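DTDP-4-dehydrorhamnose 3,5-epimerase (Bacillus anthracis str. Ames, PDB 3RYK) catalyses the epimerisation of the dTDP-linked 4-keto sugar at its 3 and 5 positions, a step in making dTDP-L-rhamnose. Local coordinates at residues H66-D71 and T95-V100; H86-K89 and A93-K96; P40-D45 and D130-L135; T30-A35 and S116-Q121. All blocks are in the same frame, centred on the assembly; numbering follows the deposited sequence. Where two conformers were deposited one is given.

Contact 1: residues H66-D71 and T95-V100; sequences HSFVQD and TKLIQV
The methyl group of Thr-95 sits squarely on the imidazole of His-66. Its CG2 lies 3.6 Å from the centroid of that ring and only 12° off the ring normal, so this is a CH-pi contact made over the middle of a face and not at the rim. The two side chains cross at about a right angle. With OG1 of Thr-95 beside its own backbone N (chi1 -58°), CG2 is the branch left to cover the ring, while OG1 comes within 3.5 Å of His-66 CE1.

Two residues further along, Phe-68 turns its far end to Leu-97, on strand 96-100. Its CZ meets Leu-97 CB at 4.0 Å, and CD2 of Leu-97 is almost as near, at 4.1 Å from both CZ and CE2. Again the side chains cross nearly perpendicularly, but the leucine approaches the ring obliquely. A different atom meets the edge of this ring close to its plane, the carbonyl O of Thr-95, which is 4.0 Å from Phe-68 CE1. No hydrogen bond joins the two segments.

Strand 152-158 and the residue after it bridge them instead: a classic beta bulge sets Val-69 and Gln-70 opposite Val-158, Leu-97 pairs with Lys-157, and Thr-95 N is bonded to the carboxylate of Asp-159. Strand 96-100 is flanked on its other side by strand 134-137, whereas Gln-70 and Asp-71 pair with a strand of the second subunit, carrying the sheet across the dimer interface.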
loop_
_atom_site.group_PDB
_atom_site.type_symbol
_atom_site.label_atom_id
_atom_site.label_comp_id
_atom_site.label_asym_id
_atom_site.label_seq_id
_atom_site.Cartn_x
_atom_site.Cartn_y
_atom_site.Cartn_z
ATOM N N HIS A 66 -5.907 12.877 -9.059
ATOM C CA HIS A 66 -5.769 11.670 -9.866
ATOM C C HIS A 66 -6.578 10.545 -9.260
ATOM O O HIS A 66 -6.689 10.434 -8.033
ATOM C CB HIS A 66 -4.318 11.186 -9.909
ATOM C CG HIS A 66 -3.345 12.226 -10.352
ATOM N ND1 HIS A 66 -3.179 12.575 -11.674
ATOM C CD2 HIS A 66 -2.473 12.983 -9.647
ATOM C CE1 HIS A 66 -2.252 13.511 -11.763
ATOM N NE2 HIS A 66 -1.809 13.777 -10.547
ATOM N N SER A 67 -7.121 9.699 -10.122
ATOM C CA SER A 67 -7.904 8.557 -9.685
ATOM C C SER A 67 -6.994 7.372 -9.975
ATOM O O SER A 67 -6.772 7.015 -11.133
ATOM C CB SER A 67 -9.236 8.488 -10.421
ATOM O OG SER A 67 -10.014 9.649 -10.145
ATOM N N PHE A 68 -6.430 6.799 -8.915
ATOM C CA PHE A 68 -5.518 5.658 -9.051
ATOM C C PHE A 68 -6.265 4.351 -9.253
ATOM O O PHE A 68 -7.237 4.078 -8.561
ATOM C CB PHE A 68 -4.518 5.604 -7.904
ATOM C CG PHE A 68 -3.583 6.785 -7.887
ATOM C CD1 PHE A 68 -2.423 6.761 -8.634
ATOM C CD2 PHE A 68 -3.865 7.913 -7.145
ATOM C CE1 PHE A 68 -1.558 7.821 -8.648
ATOM C CE2 PHE A 68 -2.996 8.996 -7.150
ATOM C CZ PHE A 68 -1.841 8.950 -7.896
ATOM N N VAL A 69 -5.779 3.546 -10.201
ATOM C CA VAL A 69 -6.406 2.267 -10.558
ATOM C C VAL A 69 -5.624 0.999 -10.229
ATOM O O VAL A 69 -6.185 -0.086 -10.212
ATOM C CB VAL A 69 -6.723 2.235 -12.083
ATOM C CG1 VAL A 69 -7.664 3.357 -12.440
ATOM C CG2 VAL A 69 -5.455 2.354 -12.905
ATOM N N GLN A 70 -4.338 1.138 -9.947
ATOM C CA GLN A 70 -3.528 -0.012 -9.646
ATOM C C GLN A 70 -2.438 0.319 -8.632
ATOM O O GLN A 70 -1.964 1.457 -8.576
ATOM C CB GLN A 70 -2.955 -0.477 -10.980
ATOM C CG GLN A 70 -2.028 -1.602 -10.972
ATOM C CD GLN A 70 -1.514 -1.875 -12.357
ATOM O OE1 GLN A 70 -2.240 -1.765 -13.351
ATOM N NE2 GLN A 70 -0.259 -2.240 -12.434
ATOM N N ASP A 71 -2.113 -0.658 -7.795
ATOM C CA ASP A 71 -1.060 -0.557 -6.771
ATOM C C ASP A 71 -0.098 -1.684 -7.090
ATOM O O ASP A 71 -0.509 -2.847 -7.193
ATOM C CB ASP A 71 -1.524 -0.768 -5.319
ATOM C CG ASP A 71 -2.504 0.289 -4.816
ATOM O OD1 ASP A 71 -2.920 1.168 -5.594
ATOM O OD2 ASP A 71 -2.868 0.212 -3.607
ATOM N N THR A 95 0.713 8.463 -14.129
ATOM C CA THR A 95 1.074 9.353 -13.044
ATOM C C THR A 95 1.382 8.288 -12.005
ATOM O O THR A 95 0.643 7.299 -11.908
ATOM C CB THR A 95 -0.112 10.153 -12.506
ATOM O OG1 THR A 95 -0.694 10.918 -13.559
ATOM C CG2 THR A 95 0.328 11.071 -11.373
ATOM N N LYS A 96 2.468 8.445 -11.258
ATOM C CA LYS A 96 2.829 7.472 -10.229
ATOM C C LYS A 96 2.931 8.170 -8.880
ATOM O O LYS A 96 3.131 9.376 -8.843
ATOM C CB LYS A 96 4.148 6.800 -10.557
ATOM C CG LYS A 96 4.151 6.063 -11.882
ATOM C CD LYS A 96 5.468 5.380 -12.125
ATOM C CE LYS A 96 5.482 4.677 -13.467
ATOM N NZ LYS A 96 6.785 3.994 -13.674
ATOM N N LEU A 97 2.798 7.402 -7.799
ATOM C CA LEU A 97 2.885 7.915 -6.409
ATOM C C LEU A 97 3.589 6.777 -5.691
ATOM O O LEU A 97 3.003 5.732 -5.437
ATOM C CB LEU A 97 1.503 8.227 -5.857
ATOM C CG LEU A 97 1.369 8.874 -4.475
ATOM C CD1 LEU A 97 2.045 10.231 -4.434
ATOM C CD2 LEU A 97 -0.115 9.018 -4.229
ATOM N N ILE A 98 4.855 7.003 -5.365
ATOM C CA ILE A 98 5.698 5.999 -4.759
ATOM C C ILE A 98 6.091 6.199 -3.309
ATOM O O ILE A 98 6.334 7.317 -2.875
ATOM C CB ILE A 98 7.042 5.937 -5.535
ATOM C CG1 ILE A 98 6.861 5.655 -7.046
ATOM C CG2 ILE A 98 7.977 4.883 -4.931
ATOM C CD1 ILE A 98 6.779 6.860 -7.947
ATOM N N GLN A 99 6.160 5.086 -2.588
ATOM C CA GLN A 99 6.572 5.062 -1.192
ATOM C C GLN A 99 7.327 3.762 -0.921
ATOM O O GLN A 99 7.213 2.769 -1.670
ATOM C CB GLN A 99 5.412 5.178 -0.211
ATOM C CG GLN A 99 4.428 4.042 -0.233
ATOM C CD GLN A 99 3.386 4.144 0.861
ATOM O OE1 GLN A 99 3.609 4.784 1.888
ATOM N NE2 GLN A 99 2.264 3.475 0.668
ATOM N N VAL A 100 8.092 3.785 0.162
ATOM C CA VAL A 100 8.890 2.645 0.598
ATOM C C VAL A 100 8.281 2.097 1.883
ATOM O O VAL A 100 8.114 2.833 2.883
ATOM C CB VAL A 100 10.358 3.046 0.796
ATOM C CG1 VAL A 100 11.147 1.889 1.371
ATOM C CG2 VAL A 100 10.958 3.540 -0.538
#

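Contact 2: residues H86-K89 and A93-K96; sequences HFQK and AQTK
Gln-94 reaches from its loop toward strand 82-88 and lays its amide against that of Gln-88. From CB the chain leaves beside the backbone N (chi1 -68°) and runs extended. CG is the first atom to touch, 3.6 Å from Gln-88 NE2. CD follows, 3.7 Å from the same nitrogen, and the two amide planes are stacked only 20° apart. At the tip the oxygen and nitrogen part company. OE1 approaches Gln-88 CB and, in the modelled conformer of His-86, lies at the edge of the imidazole, near its plane and 3.4 Å from CE1. NE2 lies over the Gln-88 amide, but its hydrogen bond goes to the carbonyl of Glu-160.

The stacked partner is held too: Gln-88 OE1 accepts from Ser-163 N, and its NE2 donates to Lys-92 O in the connecting loop. The backbones are joined more lightly. A water accepts from Gln-88 N at 3.1 Å and from Gln-94 N at 2.8 Å, and Ala-93 CA makes a CA-H...O contact of 3.4 Å to Gln-88 O.

Beyond Gln-94, the fully extended chain of Lys-96 carries NZ obliquely up to the His-86 ring. His-86 also packs on Asp-167, one of the pyrophosphate-site residues, and its side chain is about 5 Å from that ligand. Polar groups thus pack on one another, while their clear hydrogen bonds go to a water and to residues outside the contact; those outside bonds would fix the rotation of each glutamine amide.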
loop_
_atom_site.group_PDB
_atom_site.type_symbol
_atom_site.label_atom_id
_atom_site.label_comp_id
_atom_site.label_asym_id
_atom_site.label_seq_id
_atom_site.Cartn_x
_atom_site.Cartn_y
_atom_site.Cartn_z
ATOM N N HIS A 86 11.964 3.829 -15.881
ATOM C CA HIS A 86 10.724 3.529 -16.612
ATOM C C HIS A 86 9.809 4.706 -16.956
ATOM O O HIS A 86 9.781 5.713 -16.259
ATOM C CB HIS A 86 9.868 2.578 -15.746
ATOM C CG HIS A 86 8.473 2.360 -16.263
ATOM N ND1 HIS A 86 7.466 3.289 -16.102
ATOM C CD2 HIS A 86 7.909 1.310 -16.905
ATOM C CE1 HIS A 86 6.353 2.835 -16.648
ATOM N NE2 HIS A 86 6.592 1.632 -17.139
ATOM N N PHE A 87 9.059 4.559 -18.046
ATOM C CA PHE A 87 8.080 5.555 -18.467
ATOM C C PHE A 87 7.203 4.800 -19.458
ATOM O O PHE A 87 7.705 4.017 -20.278
ATOM C CB PHE A 87 8.610 6.879 -19.022
ATOM C CG PHE A 87 9.300 6.781 -20.343
ATOM C CD1 PHE A 87 8.572 6.887 -21.524
ATOM C CD2 PHE A 87 10.670 6.643 -20.414
ATOM C CE1 PHE A 87 9.211 6.819 -22.753
ATOM C CE2 PHE A 87 11.312 6.581 -21.638
ATOM C CZ PHE A 87 10.584 6.670 -22.805
ATOM N N GLN A 88 5.896 4.987 -19.362
ATOM C CA GLN A 88 4.996 4.309 -20.272
ATOM C C GLN A 88 4.629 5.387 -21.281
ATOM O O GLN A 88 4.117 6.442 -20.904
ATOM C CB GLN A 88 3.780 3.754 -19.525
ATOM C CG GLN A 88 3.060 2.668 -20.287
ATOM C CD GLN A 88 1.937 2.032 -19.504
ATOM O OE1 GLN A 88 2.096 0.921 -18.997
ATOM N NE2 GLN A 88 0.847 2.755 -19.318
ATOM N N LYS A 89 4.932 5.153 -22.560
ATOM C CA LYS A 89 4.618 6.128 -23.597
ATOM C C LYS A 89 3.125 6.283 -23.810
ATOM O O LYS A 89 2.372 5.311 -23.672
ATOM C CB LYS A 89 5.212 5.723 -24.965
ATOM C CG LYS A 89 6.729 5.778 -25.144
ATOM C CD LYS A 89 7.096 5.297 -26.562
ATOM C CE LYS A 89 8.573 5.507 -26.934
ATOM N NZ LYS A 89 9.572 4.851 -26.054
ATOM N N ALA A 93 0.221 7.050 -20.739
ATOM C CA ALA A 93 1.165 7.632 -19.779
ATOM C C ALA A 93 0.589 7.446 -18.379
ATOM O O ALA A 93 -0.634 7.504 -18.192
ATOM C CB ALA A 93 1.427 9.110 -20.065
ATOM N N GLN A 94 1.473 7.209 -17.412
ATOM C CA GLN A 94 1.081 6.997 -16.015
ATOM C C GLN A 94 1.609 8.001 -14.998
ATOM O O GLN A 94 2.792 8.353 -15.009
ATOM C CB GLN A 94 1.631 5.650 -15.548
ATOM C CG GLN A 94 1.042 4.385 -16.162
ATOM C CD GLN A 94 1.869 3.161 -15.811
ATOM O OE1 GLN A 94 3.094 3.182 -15.930
ATOM N NE2 GLN A 94 1.207 2.079 -15.429
ATOM N N THR A 95 0.713 8.463 -14.129
ATOM C CA THR A 95 1.074 9.353 -13.044
ATOM C C THR A 95 1.382 8.288 -12.005
ATOM O O THR A 95 0.643 7.299 -11.908
ATOM C CB THR A 95 -0.112 10.153 -12.506
ATOM O OG1 THR A 95 -0.694 10.918 -13.559
ATOM C CG2 THR A 95 0.328 11.071 -11.373
ATOM N N LYS A 96 2.468 8.445 -11.258
ATOM C CA LYS A 96 2.829 7.472 -10.229
ATOM C C LYS A 96 2.931 8.170 -8.880
ATOM O O LYS A 96 3.131 9.376 -8.843
ATOM C CB LYS A 96 4.148 6.800 -10.557
ATOM C CG LYS A 96 4.151 6.063 -11.882
ATOM C CD LYS A 96 5.468 5.380 -12.125
ATOM C CE LYS A 96 5.482 4.677 -13.467
ATOM N NZ LYS A 96 6.785 3.994 -13.674
HETATM O O HOH W 1 4.259 7.160 -17.850
#

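Contact 3: residues P40-D45 and D130-L135; sequences PRLFGD and DNHRQL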
loop_
_atom_site.group_PDB
_atom_site.type_symbol
_atom_site.label_atom_id
_atom_site.label_comp_id
_atom_site.label_asym_id
_atom_site.label_seq_id
_atom_site.Cartn_x
_atom_site.Cartn_y
_atom_site.Cartn_z
ATOM N N PRO A 40 3.177 12.064 5.052
ATOM C CA PRO A 40 1.918 11.820 5.727
ATOM C C PRO A 40 2.058 12.115 7.219
ATOM O O PRO A 40 3.152 11.970 7.784
ATOM C CB PRO A 40 1.729 10.318 5.535
ATOM C CG PRO A 40 3.125 9.794 5.624
ATOM C CD PRO A 40 3.953 10.817 4.909
ATOM N N ARG A 41 0.967 12.532 7.840
ATOM C CA ARG A 41 0.949 12.826 9.268
ATOM C C ARG A 41 0.908 11.473 9.952
ATOM O O ARG A 41 0.038 10.645 9.661
ATOM C CB ARG A 41 -0.286 13.659 9.608
ATOM C CG ARG A 41 -0.530 14.039 11.078
ATOM C CD ARG A 41 0.574 14.888 11.706
ATOM N NE ARG A 41 0.103 15.534 12.945
ATOM C CZ ARG A 41 0.135 15.011 14.174
ATOM N NH1 ARG A 41 0.610 13.787 14.410
ATOM N NH2 ARG A 41 -0.331 15.732 15.195
ATOM N N LEU A 42 1.861 11.245 10.846
ATOM C CA LEU A 42 1.957 9.999 11.564
ATOM C C LEU A 42 1.392 10.241 12.958
ATOM O O LEU A 42 1.484 11.362 13.478
ATOM C CB LEU A 42 3.436 9.620 11.646
ATOM C CG LEU A 42 3.847 8.167 11.820
ATOM C CD1 LEU A 42 4.137 7.655 10.431
ATOM C CD2 LEU A 42 5.100 8.048 12.635
ATOM N N PHE A 43 0.793 9.203 13.540
ATOM C CA PHE A 43 0.213 9.249 14.885
ATOM C C PHE A 43 0.774 8.082 15.677
ATOM O O PHE A 43 0.271 6.957 15.581
ATOM C CB PHE A 43 -1.305 9.186 14.858
ATOM C CG PHE A 43 -1.939 10.364 14.207
ATOM C CD1 PHE A 43 -2.202 11.511 14.941
ATOM C CD2 PHE A 43 -2.274 10.339 12.863
ATOM C CE1 PHE A 43 -2.792 12.611 14.345
ATOM C CE2 PHE A 43 -2.861 11.432 12.265
ATOM C CZ PHE A 43 -3.125 12.570 13.007
ATOM N N GLY A 44 1.815 8.367 16.455
ATOM C CA GLY A 44 2.492 7.361 17.263
ATOM C C GLY A 44 2.098 7.157 18.717
ATOM O O GLY A 44 1.499 8.026 19.364
ATOM N N ASP A 45 2.474 5.977 19.203
ATOM C CA ASP A 45 2.241 5.494 20.560
ATOM C C ASP A 45 3.427 4.619 20.902
ATOM O O ASP A 45 4.294 4.376 20.058
ATOM C CB ASP A 45 1.004 4.592 20.588
ATOM C CG ASP A 45 -0.270 5.330 20.293
ATOM O OD1 ASP A 45 -0.427 6.464 20.808
ATOM O OD2 ASP A 45 -1.141 4.753 19.608
ATOM N N ASP A 130 11.413 4.532 7.296
ATOM C CA ASP A 130 11.472 5.453 8.459
ATOM C C ASP A 130 10.960 6.860 8.182
ATOM O O ASP A 130 10.309 7.433 9.060
ATOM C CB ASP A 130 12.868 5.459 9.088
ATOM C CG ASP A 130 13.155 4.174 9.873
ATOM O OD1 ASP A 130 12.688 4.060 11.043
ATOM O OD2 ASP A 130 13.919 3.333 9.361
ATOM N N ASN A 131 11.199 7.414 6.989
ATOM C CA ASN A 131 10.703 8.788 6.717
ATOM C C ASN A 131 9.260 8.847 6.180
ATOM O O ASN A 131 8.636 9.917 6.184
ATOM C CB ASN A 131 11.695 9.675 5.910
ATOM C CG ASN A 131 11.881 9.258 4.456
ATOM O OD1 ASN A 131 11.076 8.533 3.895
ATOM N ND2 ASN A 131 12.921 9.793 3.832
ATOM N N HIS A 132 8.754 7.698 5.706
ATOM C CA HIS A 132 7.408 7.524 5.173
ATOM C C HIS A 132 7.095 8.484 4.015
ATOM O O HIS A 132 5.912 8.717 3.692
ATOM C CB HIS A 132 6.356 7.739 6.284
ATOM C CG HIS A 132 6.612 6.940 7.526
ATOM N ND1 HIS A 132 6.260 5.612 7.648
ATOM C CD2 HIS A 132 7.172 7.294 8.707
ATOM C CE1 HIS A 132 6.619 5.181 8.847
ATOM N NE2 HIS A 132 7.175 6.183 9.505
ATOM N N ARG A 133 8.135 9.012 3.369
ATOM C CA ARG A 133 7.952 9.962 2.292
ATOM C C ARG A 133 7.437 9.352 1.032
ATOM O O ARG A 133 7.626 8.162 0.800
ATOM C CB ARG A 133 9.209 10.809 2.052
ATOM C CG ARG A 133 9.476 11.782 3.215
ATOM C CD ARG A 133 10.688 12.648 2.987
ATOM N NE ARG A 133 10.838 13.587 4.122
ATOM C CZ ARG A 133 11.750 14.557 4.176
ATOM N NH1 ARG A 133 12.609 14.746 3.186
ATOM N NH2 ARG A 133 11.789 15.381 5.223
ATOM N N GLN A 134 6.742 10.171 0.253
ATOM C CA GLN A 134 6.171 9.721 -1.004
ATOM C C GLN A 134 6.548 10.704 -2.087
ATOM O O GLN A 134 6.863 11.848 -1.822
ATOM C CB GLN A 134 4.652 9.583 -0.892
ATOM C CG GLN A 134 4.216 8.717 0.301
ATOM C CD GLN A 134 2.741 8.347 0.303
ATOM O OE1 GLN A 134 2.039 8.474 -0.706
ATOM N NE2 GLN A 134 2.270 7.859 1.439
ATOM N N LEU A 135 6.589 10.220 -3.317
ATOM C CA LEU A 135 6.930 11.072 -4.440
ATOM C C LEU A 135 5.835 10.950 -5.489
ATOM O O LEU A 135 5.455 9.835 -5.862
ATOM C CB LEU A 135 8.271 10.647 -5.030
ATOM C CG LEU A 135 8.790 11.480 -6.193
ATOM C CD1 LEU A 135 9.077 12.912 -5.765
ATOM C CD2 LEU A 135 10.050 10.831 -6.756
#
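Leu-42 turns its CG away from the backbone N (chi1 -155°), and His-132 sets its ring beside its own N (chi1 -51°), which brings a leucine methyl over the imidazole. The meeting joins strand 35-45 to the turn leading into strand 134-137, two antiparallel neighbours in a sheet of the jelly-roll-like fold. Leu-42 CD1 stands 3.6 Å from the centroid of the His-132 ring, 17° off the normal, a CH-pi contact over the face. It is shifted toward the rim, with both NE2 and CD2 of His-132 3.5 Å from CD1. Leucine and ring cross at about a right angle. Phe-49, from strand 48-55, packs edge-to-face with the same imidazole and also touches Leu-42.

The base of the histidine is covered by Pro-40, whose CG is 3.9 Å from His-132 CB. His-132 itself has a positive phi, in a bend where Asn-131 OD1 accepts from Arg-133 N at 3.0 Å in an Asx turn. Past the turn, Gln-134 pairs with Leu-38, so the two strands join directly. At the other end of segment 40-45, Asp-45 touches the bound thymidine diphosphate, although the side chain of Leu-42 is about 10 Å from that ligand. Nearer the turn, Pro-40 CD comes to 3.1 Å from the carbonyl O of His-132.

Contact 4: residues T30-A35 and S116-Q121; sequences TNFTDA and SPTFKQ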
loop_
_atom_site.group_PDB
_atom_site.type_symbol
_atom_site.label_atom_id
_atom_site.label_comp_id
_atom_site.label_asym_id
_atom_site.label_seq_id
_atom_site.Cartn_x
_atom_site.Cartn_y
_atom_site.Cartn_z
ATOM N N THR A 30 8.335 20.920 -4.148
ATOM C CA THR A 30 7.782 20.752 -5.465
ATOM C C THR A 30 8.914 21.078 -6.429
ATOM O O THR A 30 9.634 22.063 -6.248
ATOM C CB THR A 30 6.593 21.700 -5.747
ATOM O OG1 THR A 30 5.549 21.503 -4.780
ATOM C CG2 THR A 30 6.040 21.457 -7.148
ATOM N N ASN A 31 9.099 20.226 -7.431
ATOM C CA ASN A 31 10.125 20.433 -8.430
ATOM C C ASN A 31 9.567 20.160 -9.825
ATOM O O ASN A 31 8.631 19.390 -10.001
ATOM C CB ASN A 31 11.392 19.583 -8.208
ATOM C CG ASN A 31 12.089 19.865 -6.884
ATOM O OD1 ASN A 31 11.600 19.510 -5.819
ATOM N ND2 ASN A 31 13.298 20.414 -6.963
ATOM N N PHE A 32 10.148 20.826 -10.807
ATOM C CA PHE A 32 9.763 20.676 -12.194
ATOM C C PHE A 32 8.269 20.942 -12.365
ATOM O O PHE A 32 7.589 20.260 -13.119
ATOM C CB PHE A 32 10.184 19.284 -12.696
ATOM C CG PHE A 32 11.529 18.872 -12.172
ATOM C CD1 PHE A 32 12.646 19.637 -12.423
ATOM C CD2 PHE A 32 11.678 17.703 -11.444
ATOM C CE1 PHE A 32 13.884 19.277 -11.911
ATOM C CE2 PHE A 32 12.925 17.322 -10.949
ATOM C CZ PHE A 32 14.021 18.112 -11.179
ATOM N N THR A 33 7.780 21.926 -11.603
ATOM C CA THR A 33 6.390 22.387 -11.600
ATOM C C THR A 33 5.348 21.482 -10.940
ATOM O O THR A 33 4.579 21.953 -10.091
ATOM C CB THR A 33 5.891 22.737 -13.050
ATOM O OG1 THR A 33 6.832 23.606 -13.702
ATOM C CG2 THR A 33 4.524 23.415 -13.013
ATOM N N ASP A 34 5.355 20.205 -11.314
ATOM C CA ASP A 34 4.401 19.197 -10.853
ATOM C C ASP A 34 4.882 18.045 -9.946
ATOM O O ASP A 34 4.045 17.376 -9.356
ATOM C CB ASP A 34 3.799 18.600 -12.127
ATOM C CG ASP A 34 3.094 19.654 -12.990
ATOM O OD1 ASP A 34 2.251 20.431 -12.462
ATOM O OD2 ASP A 34 3.348 19.666 -14.211
ATOM N N ALA A 35 6.188 17.789 -9.862
ATOM C CA ALA A 35 6.702 16.696 -9.008
ATOM C C ALA A 35 6.603 17.134 -7.552
ATOM O O ALA A 35 7.031 18.216 -7.210
ATOM C CB ALA A 35 8.128 16.325 -9.365
ATOM N N SER A 116 8.918 21.616 -21.669
ATOM C CA SER A 116 9.247 22.033 -20.311
ATOM C C SER A 116 10.517 22.854 -20.129
ATOM O O SER A 116 11.557 22.529 -20.697
ATOM C CB SER A 116 9.303 20.808 -19.400
ATOM O OG SER A 116 9.632 21.169 -18.077
ATOM N N PRO A 117 10.441 23.929 -19.325
ATOM C CA PRO A 117 11.653 24.709 -19.110
ATOM C C PRO A 117 12.700 23.817 -18.435
ATOM O O PRO A 117 13.888 23.931 -18.730
ATOM C CB PRO A 117 11.204 25.840 -18.180
ATOM C CG PRO A 117 9.907 25.394 -17.597
ATOM C CD PRO A 117 9.302 24.414 -18.525
ATOM N N THR A 118 12.241 22.912 -17.565
ATOM C CA THR A 118 13.118 21.983 -16.843
ATOM C C THR A 118 13.377 20.665 -17.607
ATOM O O THR A 118 13.665 19.630 -17.009
ATOM C CB THR A 118 12.579 21.686 -15.419
ATOM O OG1 THR A 118 11.312 21.021 -15.485
ATOM C CG2 THR A 118 12.446 22.973 -14.604
ATOM N N PHE A 119 13.294 20.712 -18.932
ATOM C CA PHE A 119 13.524 19.540 -19.768
ATOM C C PHE A 119 14.918 18.941 -19.573
ATOM O O PHE A 119 15.922 19.659 -19.489
ATOM C CB PHE A 119 13.265 19.883 -21.233
ATOM C CG PHE A 119 13.635 18.798 -22.199
ATOM C CD1 PHE A 119 13.059 17.546 -22.110
ATOM C CD2 PHE A 119 14.464 19.070 -23.263
ATOM C CE1 PHE A 119 13.373 16.552 -23.001
ATOM C CE2 PHE A 119 14.771 18.079 -24.186
ATOM C CZ PHE A 119 14.230 16.822 -24.055
ATOM N N LYS A 120 14.935 17.615 -19.478
ATOM C CA LYS A 120 16.117 16.771 -19.263
ATOM C C LYS A 120 16.639 16.781 -17.817
ATOM O O LYS A 120 17.417 15.894 -17.439
ATOM C CB LYS A 120 17.269 17.000 -20.256
ATOM C CG LYS A 120 16.948 16.738 -21.727
ATOM C CD LYS A 120 18.265 16.692 -22.497
ATOM C CE LYS A 120 18.158 16.466 -24.009
ATOM N NZ LYS A 120 17.601 17.592 -24.782
ATOM N N GLN A 121 16.197 17.742 -17.001
ATOM C CA GLN A 121 16.633 17.813 -15.610
ATOM C C GLN A 121 16.095 16.649 -14.764
ATOM O O GLN A 121 15.055 16.062 -15.060
ATOM C CB GLN A 121 16.254 19.148 -14.971
ATOM C CG GLN A 121 16.832 20.379 -15.680
ATOM C CD GLN A 121 16.525 21.690 -14.962
ATOM O OE1 GLN A 121 16.264 21.714 -13.755
ATOM N NE2 GLN A 121 16.591 22.795 -15.699
HETATM O O HOH W 2 8.944 22.530 -15.295
#
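The phenyl ring of Phe-32 has Asn-31 CB over one face, 3.7 Å above the plane and offset toward the rim, and Thr-118 CG2 at its edge, in plane. Two other atoms of segment 116-121 reach the ring obliquely. Thr-118 OG1 is 3.6 Å from Phe-32 CD1, and Gln-121 CB is 3.9 Å from CE1. The amide of Gln-121 stands almost perpendicular to the phenyl plane, 87° away from it, with OE1 also near CE1.

Phe-32 occupies the tight turn between strands 26-31 and 35-45, closed by paired backbone bonds between Asn-31 and Ala-35; the facing loop links strands 104-111 and 122-128 through two overlapping beta turns, type I from Ser-116 to Phe-119 and type II from Thr-118 to Gln-121. The contact therefore brings together connections belonging to the two sheets of the jelly-roll-like fold.

Thr-118 OG1 lies between its backbone N and carbonyl carbon (chi1 64°), which turns it toward Phe-32, 3.5 Å from CB. A water bridges the loops here, donating to Thr-118 OG1 at 2.8 Å and lying 2.9 Å from Thr-33 OG1. The same threonine oxygen is hydrogen-bonded to the carboxylate of Asp-111, which Ser-116 OG shares. Arg-113 ties down the facing turn, with a hydrogen bond to Phe-32 O and a salt bridge to Asp-34.

Overall arrangement
Contact 2 is the buried one of the four, contacts 1 and 3 are partly buried, and contact 4 lies at the surface. Contacts 1 and 2 share Thr-95 and Lys-96, so one run of chain faces residues 66-71 through Thr-95 and Leu-97 and residues 86-89 through Ala-93, Gln-94 and Lys-96. Contacts 1 and 3 meet where strands 96-100 and 134-137 pair, Ile-98 N lying 2.9 Å from Leu-135 O, and each places a methyl over a histidine. Contact 4 reaches the same sheet through strand 26-31, neighbour of strand 35-45, but relies on oblique packing against a phenyl ring and on a bridging water. Contact 2 has stacked amides, and its His-86 lies near the pyrophosphate; contact 3 leads instead toward the nucleotide.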